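Local coordinates for uncharacterized protein (Thermoplasma acidophilum, PDB 3M4R) that is the zinc-binding class II aldolase/adducin-type domain of a longer short-chain dehydrogenase/reductase-family protein that probably has oxidoreductase activity, at residues H120-Y125 / T167-V172; E47-G52 / G77-D82; D14-E19 / T41-T46. All coordinates share one frame; numbering follows the deposited sequence. Where two conformers were deposited one is given.

Contact 1 (H120-Y125 / T167-V172); sequences HAFLPY and TLAKEV
Phe122 turns the edge of its ring to the backbone of helix 166-175: CD2 lies 3.5 Å from Ala169 O, and that oxygen and Lys170 N sit near the ring plane. CD2 and CE2 also touch the methyl of Ala169, which lies off the ring plane, with CD2 3.8 Å from Ala169 CB and CE2 4.0 Å from it. CG, anti to the carbonyl carbon and beside the backbone N (chi1 -70°), continues the direction of CB toward the helix. One turn further along, Val172 offers CG1 to Leu123. This single methyl meets the whole branched end of the leucine, 4.0 Å from Leu123 CD2 and 4.1 Å from Leu123 CD1, the two side chains crossing at about a right angle. Ala169 and Val172, three residues apart, thus form one apolar stripe on the helix facing the turn that follows helix 117-121. Around them, Phe118 meets the Phe122 ring, Leu119 touches both Ala169 and Val172, and Ile183 of strand 182-185 packs on Leu123 and Val172. Val172 lies about 10 Å from the bound zinc ion (side chain to metal), and helix 117-121 directly follows the zinc ligand Glu116. No hydrogen bond crosses between the segments; the junction rests on van der Waals packing, with the slightly positive ring edge probably adding a weak electrostatic attraction to the carbonyl oxygen of Ala169.

Contact 2 (E47-G52 / G77-D82); sequences ERDHAG and GIRMDD
A type I beta turn from Asp49 to Gly52, closed by Gly52 N to Asp49 O (2.8 Å), faces the end of strand 75-79, where Arg79 is the N-cap residue of the next helix; the nearest CA atoms, of Asp49 and Arg79, are 9.4 Å apart. The arginine spans this gap with a chain extended from CG to NE. In one of the two modelled conformers of Arg79, its guanidinium grips one carboxylate oxygen end-on with two nitrogens, NH1 reaching Asp49 OD2 at 3.0 Å and NH2 reaching Asp49 OD2 at 3.2 Å. The NH1 bond is the straighter (155°) and uses the anti lone pair, whereas NH2 approaches well out of the carboxylate plane. OD2 lies in the guanidinium plane, but the two flat groups are turned 59° apart, not coplanar as in a two-oxygen, two-nitrogen pairing. The other oxygen, OD1, takes a weak bond from Ala51 N (2.9 Å) within the turn. His50 sets its ring edge beside Arg79, CE1 3.9 Å from Arg79 NH2, the ring nearly perpendicular to the guanidinium. Replaced by an alanine, Asp49 would probably leave the Arg79 guanidinium without this anionic mate and freer to swing, and remove the weak side-chain bond to Ala51 N. Arg53, just past the turn, makes a second salt bridge to OD2, while strand 54-61 runs between strands 40-48 and 75-79 in the sheet and bonds to both.

Contact 3 (D14-E19 / T41-T46); sequences DSDIDE and TSVKTT
The polar link is one hydrogen bond, Thr45 OG1 to Asp16 OD2 at 2.8 Å, given by the hydroxyl to the anti lone pair of the carboxylate oxygen. Thr45 lies on strand 40-48 and Asp16 in the first turn of helix 16-28, and their side chains slide past each other in opposite directions. The threonine hydroxyl points to the helix because OG1 is anti to the backbone N (chi1 -163°). Only CB follows it closely, 3.6 Å from Asp16 OD2. The apolar part is small: Val43, two residues back on the same side of the strand, brings CG2 to 4.0 Å from Asp16 CB, and its CG1 comes equally near the backbone oxygen of Asp16. Val43 also packs on Val20, one turn further along the helix, and on Phe127 of the adjoining strand 127-131. A capping interaction fixes the helix start itself. Ser15 is the N-cap residue, its OG accepting from Asp18 N at 3.1 Å in a nearly straight bond (170°). Together these interactions seat the N-terminal turn of helix 16-28 on strand 40-48 of the mixed sheet of the aldolase-type domain. In charge terms, Asp16 OD2 also forms a salt bridge with Lys126 NZ, a nitrogen that bonds to Lys44 O as well; one lysine therefore ties the carboxylate to the strand backbone. With a hydroxyl, an ammonium group and the helix N-terminus all close by, Asp16 is likely to stay ionised, and its negative charge should suit this end of the helix dipole while pinning the helix to the sheet.

Along the chain the contacts come in series: contact 3 closes before contact 2 opens, and contact 2 before contact 1. Contacts 2 and 3, about 14 Å apart between centres, share strand 40-48, contact 2 using the turn that follows it and contact 3 its middle, against helix 16-28. Contact 1, about 20 Å from contact 2 and 18 Å from contact 3 between centres, lies nearer the zinc site. Lys44 of contact 3 reaches into it, bonding to the backbone oxygens of His120, Leu123 and Tyr125, while Ser42 OG bonds to His120 ND1. Selenomethionine Met80 of contact 2 packs on both Ala121 and Lys44. Strand 40-48 therefore connects the surface turn with the buried, zinc-proximal part of the aldolase-type domain.

Contact 1 (H120-Y125 / T167-V172)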
loop_
_atom_site.group_PDB
_atom_site.type_symbol
_atom_site.label_atom_id
_atom_site.label_comp_id
_atom_site.label_asym_id
_atom_site.label_seq_id
_atom_site.Cartn_x
_atom_site.Cartn_y
_atom_site.Cartn_z
ATOM N N HIS A 120 -2.956 2.801 3.540
ATOM C CA HIS A 120 -1.844 3.690 3.220
ATOM C C HIS A 120 -1.730 4.860 4.207
ATOM O O HIS A 120 -0.612 5.232 4.704
ATOM C CB HIS A 120 -2.052 4.184 1.802
ATOM C CG HIS A 120 -1.932 3.084 0.785
ATOM N ND1 HIS A 120 -0.744 2.830 0.123
ATOM C CD2 HIS A 120 -2.823 2.166 0.336
ATOM C CE1 HIS A 120 -0.919 1.789 -0.685
ATOM N NE2 HIS A 120 -2.169 1.366 -0.581
ATOM N N ALA A 121 -2.872 5.473 4.456
ATOM C CA ALA A 121 -2.914 6.690 5.300
ATOM C C ALA A 121 -2.465 6.381 6.704
ATOM O O ALA A 121 -1.792 7.191 7.326
ATOM C CB ALA A 121 -4.363 7.331 5.328
ATOM N N PHE A 122 -2.829 5.197 7.187
ATOM C CA PHE A 122 -2.625 4.808 8.573
ATOM C C PHE A 122 -1.249 4.168 8.859
ATOM O O PHE A 122 -0.992 3.838 9.992
ATOM C CB PHE A 122 -3.681 3.820 9.029
ATOM C CG PHE A 122 -5.069 4.393 9.186
ATOM C CD1 PHE A 122 -5.308 5.753 9.234
ATOM C CD2 PHE A 122 -6.136 3.535 9.339
ATOM C CE1 PHE A 122 -6.597 6.221 9.409
ATOM C CE2 PHE A 122 -7.419 3.984 9.522
ATOM C CZ PHE A 122 -7.657 5.328 9.549
ATOM N N LEU A 123 -0.386 4.052 7.870
ATOM C CA LEU A 123 0.992 3.591 8.106
ATOM C C LEU A 123 1.930 4.782 7.961
ATOM O O LEU A 123 1.921 5.479 6.919
ATOM C CB LEU A 123 1.346 2.510 7.100
ATOM C CG LEU A 123 0.709 1.145 7.375
ATOM C CD1 LEU A 123 0.947 0.185 6.175
ATOM C CD2 LEU A 123 1.258 0.589 8.655
ATOM N N PRO A 124 2.741 5.054 9.010
ATOM C CA PRO A 124 3.464 6.306 9.045
ATOM C C PRO A 124 4.830 6.202 8.399
ATOM O O PRO A 124 5.872 6.453 9.078
ATOM C CB PRO A 124 3.626 6.551 10.560
ATOM C CG PRO A 124 3.789 5.198 11.111
ATOM C CD PRO A 124 2.794 4.369 10.313
ATOM N N TYR A 125 4.828 5.800 7.141
ATOM C CA TYR A 125 5.986 5.823 6.291
ATOM C C TYR A 125 5.603 6.569 5.018
ATOM O O TYR A 125 4.431 6.558 4.569
ATOM C CB TYR A 125 6.434 4.396 5.945
ATOM C CG TYR A 125 7.555 3.783 6.805
ATOM C CD1 TYR A 125 8.859 4.270 6.730
ATOM C CD2 TYR A 125 7.315 2.676 7.630
ATOM C CE1 TYR A 125 9.913 3.725 7.504
ATOM C CE2 TYR A 125 8.358 2.074 8.386
ATOM C CZ TYR A 125 9.665 2.618 8.329
ATOM O OH TYR A 125 10.724 2.071 9.063
ATOM N N THR A 167 -12.164 -1.752 9.095
ATOM C CA THR A 167 -11.607 -2.540 10.219
ATOM C C THR A 167 -10.207 -3.089 9.935
ATOM O O THR A 167 -9.325 -3.042 10.818
ATOM C CB THR A 167 -12.576 -3.622 10.691
ATOM O OG1 THR A 167 -13.820 -2.984 10.986
ATOM C CG2 THR A 167 -12.074 -4.297 11.997
ATOM N N LEU A 168 -9.965 -3.535 8.700
ATOM C CA LEU A 168 -8.671 -4.036 8.341
ATOM C C LEU A 168 -7.662 -2.917 8.539
ATOM O O LEU A 168 -6.643 -3.129 9.199
ATOM C CB LEU A 168 -8.668 -4.563 6.893
ATOM C CG LEU A 168 -7.274 -4.859 6.332
ATOM C CD1 LEU A 168 -6.628 -5.974 7.185
ATOM C CD2 LEU A 168 -7.319 -5.261 4.818
ATOM N N ALA A 169 -7.983 -1.699 8.040
ATOM C CA ALA A 169 -7.065 -0.592 8.125
ATOM C C ALA A 169 -6.748 -0.221 9.551
ATOM O O ALA A 169 -5.597 0.067 9.852
ATOM C CB ALA A 169 -7.560 0.666 7.293
ATOM N N LYS A 170 -7.742 -0.242 10.417
ATOM C CA LYS A 170 -7.538 -0.007 11.858
ATOM C C LYS A 170 -6.607 -1.036 12.551
ATOM O O LYS A 170 -5.764 -0.701 13.387
ATOM C CB LYS A 170 -8.905 -0.073 12.528
ATOM C CG LYS A 170 -9.856 1.024 12.005
ATOM C CD LYS A 170 -10.295 1.963 13.060
ATOM C CE LYS A 170 -9.160 2.706 13.757
ATOM N NZ LYS A 170 -9.765 3.215 15.007
ATOM N N GLU A 171 -6.762 -2.294 12.186
ATOM C CA GLU A 171 -5.879 -3.364 12.703
ATOM C C GLU A 171 -4.467 -3.218 12.190
ATOM O O GLU A 171 -3.502 -3.446 12.927
ATOM C CB GLU A 171 -6.386 -4.697 12.239
ATOM C CG GLU A 171 -7.555 -5.169 13.017
ATOM C CD GLU A 171 -7.201 -5.461 14.473
ATOM O OE1 GLU A 171 -6.282 -6.269 14.746
ATOM O OE2 GLU A 171 -7.851 -4.849 15.336
ATOM N N VAL A 172 -4.355 -2.858 10.912
ATOM C CA VAL A 172 -3.075 -2.602 10.322
ATOM C C VAL A 172 -2.403 -1.456 11.081
ATOM O O VAL A 172 -1.240 -1.564 11.493
ATOM C CB VAL A 172 -3.212 -2.303 8.827
ATOM C CG1 VAL A 172 -1.991 -1.667 8.310
ATOM C CG2 VAL A 172 -3.585 -3.559 8.082
#

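Contact 2 (E47-G52 / G77-D82)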
loop_
_atom_site.group_PDB
_atom_site.type_symbol
_atom_site.label_atom_id
_atom_site.label_comp_id
_atom_site.label_asym_id
_atom_site.label_seq_id
_atom_site.Cartn_x
_atom_site.Cartn_y
_atom_site.Cartn_z
ATOM N N GLU A 47 2.140 19.553 -0.703
ATOM C CA GLU A 47 1.558 20.265 -1.798
ATOM C C GLU A 47 0.876 21.541 -1.278
ATOM O O GLU A 47 0.634 21.681 -0.076
ATOM C CB GLU A 47 0.488 19.407 -2.472
ATOM C CG GLU A 47 0.959 18.056 -2.831
ATOM C CD GLU A 47 -0.034 17.275 -3.681
ATOM O OE1 GLU A 47 -1.191 17.738 -3.888
ATOM O OE2 GLU A 47 0.353 16.171 -4.125
ATOM N N ARG A 48 0.623 22.473 -2.188
ATOM C CA ARG A 48 -0.189 23.656 -1.897
ATOM C C ARG A 48 -1.593 23.342 -2.296
ATOM O O ARG A 48 -1.810 22.805 -3.366
ATOM C CB ARG A 48 0.302 24.884 -2.699
ATOM N N ASP A 49 -2.573 23.672 -1.462
ATOM C CA ASP A 49 -3.955 23.416 -1.869
ATOM C C ASP A 49 -4.498 24.631 -2.558
ATOM O O ASP A 49 -3.796 25.646 -2.698
ATOM C CB ASP A 49 -4.832 22.886 -0.717
ATOM C CG ASP A 49 -5.249 23.939 0.273
ATOM O OD1 ASP A 49 -4.945 25.131 0.095
ATOM O OD2 ASP A 49 -5.893 23.526 1.259
ATOM N N HIS A 50 -5.739 24.543 -3.027
ATOM C CA HIS A 50 -6.340 25.648 -3.781
ATOM C C HIS A 50 -6.310 26.956 -3.007
ATOM O O HIS A 50 -6.217 28.034 -3.595
ATOM C CB HIS A 50 -7.774 25.313 -4.248
ATOM C CG HIS A 50 -8.760 25.104 -3.143
ATOM N ND1 HIS A 50 -8.710 24.022 -2.278
ATOM C CD2 HIS A 50 -9.865 25.810 -2.800
ATOM C CE1 HIS A 50 -9.748 24.083 -1.454
ATOM N NE2 HIS A 50 -10.456 25.160 -1.748
ATOM N N ALA A 51 -6.424 26.863 -1.696
ATOM C CA ALA A 51 -6.481 28.052 -0.859
ATOM C C ALA A 51 -5.086 28.570 -0.536
ATOM O O ALA A 51 -4.963 29.461 0.268
ATOM C CB ALA A 51 -7.270 27.766 0.437
ATOM N N GLY A 52 -4.065 28.030 -1.189
ATOM C CA GLY A 52 -2.649 28.354 -0.911
ATOM C C GLY A 52 -2.063 27.795 0.368
ATOM O O GLY A 52 -1.023 28.240 0.792
ATOM N N GLY A 77 -5.048 12.837 -4.906
ATOM C CA GLY A 77 -4.609 13.495 -3.677
ATOM C C GLY A 77 -5.657 13.475 -2.591
ATOM O O GLY A 77 -6.761 14.017 -2.800
ATOM N N ILE A 78 -5.295 12.920 -1.428
ATOM C CA ILE A 78 -6.165 12.863 -0.248
ATOM C C ILE A 78 -5.518 13.652 0.863
ATOM O O ILE A 78 -4.319 13.500 1.156
ATOM C CB ILE A 78 -6.416 11.375 0.197
ATOM C CG1 ILE A 78 -7.048 10.566 -0.946
ATOM C CG2 ILE A 78 -7.283 11.258 1.490
ATOM C CD1 ILE A 78 -8.478 10.994 -1.406
ATOM N N ARG A 79 -6.274 14.517 1.491
ATOM C CA ARG A 79 -5.724 15.303 2.602
ATOM C C ARG A 79 -5.398 14.371 3.752
ATOM O O ARG A 79 -6.251 13.644 4.201
ATOM C CB ARG A 79 -6.716 16.361 3.091
ATOM C CG ARG A 79 -7.143 17.353 2.026
ATOM C CD ARG A 79 -8.190 18.373 2.499
ATOM N NE ARG A 79 -8.300 19.319 1.405
ATOM C CZ ARG A 79 -7.627 20.454 1.296
ATOM N NH1 ARG A 79 -6.846 20.897 2.277
ATOM N NH2 ARG A 79 -7.792 21.172 0.204
HETATM N N MSE A 80 -4.153 14.400 4.239
HETATM C CA MSE A 80 -3.756 13.532 5.340
HETATM C C MSE A 80 -4.430 13.952 6.628
HETATM O O MSE A 80 -4.795 13.084 7.412
HETATM C CB MSE A 80 -2.230 13.500 5.551
HETATM C CG MSE A 80 -1.553 12.463 4.598
HETATM SE SE MSE A 80 -1.974 10.593 5.003
HETATM C CE MSE A 80 -1.080 10.609 6.735
ATOM N N ASP A 81 -4.614 15.247 6.849
ATOM C CA ASP A 81 -5.355 15.706 8.024
ATOM C C ASP A 81 -6.711 15.010 8.100
ATOM O O ASP A 81 -7.081 14.491 9.131
ATOM C CB ASP A 81 -5.625 17.207 7.956
ATOM C CG ASP A 81 -4.477 18.041 8.483
ATOM O OD1 ASP A 81 -3.517 17.474 9.052
ATOM O OD2 ASP A 81 -4.562 19.304 8.350
ATOM N N ASP A 82 -7.417 14.968 6.972
ATOM C CA ASP A 82 -8.731 14.319 6.874
ATOM C C ASP A 82 -8.624 12.785 7.094
ATOM O O ASP A 82 -9.362 12.185 7.860
ATOM C CB ASP A 82 -9.332 14.565 5.509
ATOM C CG ASP A 82 -9.862 15.983 5.316
ATOM O OD1 ASP A 82 -9.588 16.860 6.173
ATOM O OD2 ASP A 82 -10.591 16.187 4.305
#

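Contact 3 (D14-E19 / T41-T46)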
loop_
_atom_site.group_PDB
_atom_site.type_symbol
_atom_site.label_atom_id
_atom_site.label_comp_id
_atom_site.label_asym_id
_atom_site.label_seq_id
_atom_site.Cartn_x
_atom_site.Cartn_y
_atom_site.Cartn_z
ATOM N N ASP A 14 12.478 13.376 -10.300
ATOM C CA ASP A 14 12.193 14.821 -10.260
ATOM C C ASP A 14 11.224 15.191 -9.146
ATOM O O ASP A 14 11.156 16.356 -8.756
ATOM C CB ASP A 14 11.602 15.337 -11.588
ATOM C CG ASP A 14 12.535 15.114 -12.806
ATOM O OD1 ASP A 14 13.799 15.170 -12.696
ATOM O OD2 ASP A 14 11.979 14.882 -13.903
ATOM N N SER A 15 10.444 14.217 -8.673
ATOM C CA SER A 15 9.352 14.481 -7.736
ATOM C C SER A 15 8.917 13.198 -7.035
ATOM O O SER A 15 9.195 12.088 -7.503
ATOM C CB SER A 15 8.136 15.099 -8.442
ATOM O OG SER A 15 7.389 14.140 -9.184
ATOM N N ASP A 16 8.214 13.365 -5.914
ATOM C CA ASP A 16 7.628 12.258 -5.207
ATOM C C ASP A 16 6.691 11.445 -6.082
ATOM O O ASP A 16 6.701 10.232 -6.011
ATOM C CB ASP A 16 6.860 12.745 -3.983
ATOM C CG ASP A 16 7.797 13.214 -2.873
ATOM O OD1 ASP A 16 9.009 12.875 -2.928
ATOM O OD2 ASP A 16 7.331 13.923 -1.960
ATOM N N ILE A 17 5.873 12.109 -6.883
ATOM C CA ILE A 17 4.970 11.364 -7.762
ATOM C C ILE A 17 5.746 10.526 -8.810
ATOM O O ILE A 17 5.394 9.375 -9.085
ATOM C CB ILE A 17 3.891 12.292 -8.371
ATOM C CG1 ILE A 17 2.844 12.650 -7.276
ATOM C CG2 ILE A 17 3.187 11.604 -9.550
ATOM C CD1 ILE A 17 1.906 13.889 -7.608
ATOM N N ASP A 18 6.785 11.089 -9.400
ATOM C CA ASP A 18 7.618 10.310 -10.331
ATOM C C ASP A 18 8.162 9.057 -9.652
ATOM O O ASP A 18 8.195 7.983 -10.255
ATOM C CB ASP A 18 8.790 11.119 -10.922
ATOM C CG ASP A 18 8.339 12.296 -11.786
ATOM O OD1 ASP A 18 7.250 12.235 -12.365
ATOM O OD2 ASP A 18 9.090 13.293 -11.896
ATOM N N GLU A 19 8.587 9.190 -8.400
ATOM C CA GLU A 19 9.118 8.032 -7.657
ATOM C C GLU A 19 8.066 6.934 -7.412
ATOM O O GLU A 19 8.327 5.778 -7.661
ATOM C CB GLU A 19 9.726 8.475 -6.318
ATOM C CG GLU A 19 10.365 7.316 -5.521
ATOM C CD GLU A 19 11.310 7.827 -4.430
ATOM O OE1 GLU A 19 11.495 9.035 -4.351
ATOM O OE2 GLU A 19 11.831 7.046 -3.629
ATOM N N THR A 41 -0.459 1.582 -4.382
ATOM C CA THR A 41 0.671 2.231 -3.845
ATOM C C THR A 41 0.311 3.665 -3.471
ATOM O O THR A 41 -0.723 4.220 -3.935
ATOM C CB THR A 41 1.750 2.294 -4.912
ATOM O OG1 THR A 41 1.188 2.893 -6.105
ATOM C CG2 THR A 41 2.265 0.845 -5.226
ATOM N N SER A 42 1.219 4.297 -2.731
ATOM C CA SER A 42 1.005 5.650 -2.276
ATOM C C SER A 42 2.300 6.317 -1.855
ATOM O O SER A 42 3.276 5.657 -1.572
ATOM C CB SER A 42 0.021 5.688 -1.137
ATOM O OG SER A 42 0.563 5.152 0.047
ATOM N N VAL A 43 2.304 7.636 -1.912
ATOM C CA VAL A 43 3.384 8.426 -1.390
ATOM C C VAL A 43 2.783 9.614 -0.615
ATOM O O VAL A 43 1.841 10.233 -1.092
ATOM C CB VAL A 43 4.322 8.909 -2.498
ATOM C CG1 VAL A 43 3.573 9.693 -3.541
ATOM C CG2 VAL A 43 5.527 9.670 -1.886
ATOM N N LYS A 44 3.317 9.880 0.574
ATOM C CA LYS A 44 2.950 11.055 1.357
ATOM C C LYS A 44 3.844 12.248 0.979
ATOM O O LYS A 44 5.080 12.151 0.942
ATOM C CB LYS A 44 3.043 10.760 2.847
ATOM C CG LYS A 44 2.026 9.706 3.290
ATOM C CD LYS A 44 2.256 9.303 4.737
ATOM C CE LYS A 44 1.336 8.114 5.142
ATOM N NZ LYS A 44 1.696 6.812 4.476
ATOM N N THR A 45 3.208 13.370 0.632
ATOM C CA THR A 45 3.913 14.433 -0.041
ATOM C C THR A 45 3.427 15.781 0.422
ATOM O O THR A 45 2.394 15.877 1.064
ATOM C CB THR A 45 3.757 14.234 -1.562
ATOM O OG1 THR A 45 4.748 15.015 -2.245
ATOM C CG2 THR A 45 2.355 14.569 -2.039
ATOM N N THR A 46 4.183 16.834 0.111
ATOM C CA THR A 46 3.782 18.221 0.444
ATOM C C THR A 46 3.333 18.940 -0.784
ATOM O O THR A 46 4.046 18.953 -1.788
ATOM C CB THR A 46 4.983 18.941 1.044
ATOM O OG1 THR A 46 5.449 18.147 2.118
ATOM C CG2 THR A 46 4.664 20.339 1.576
#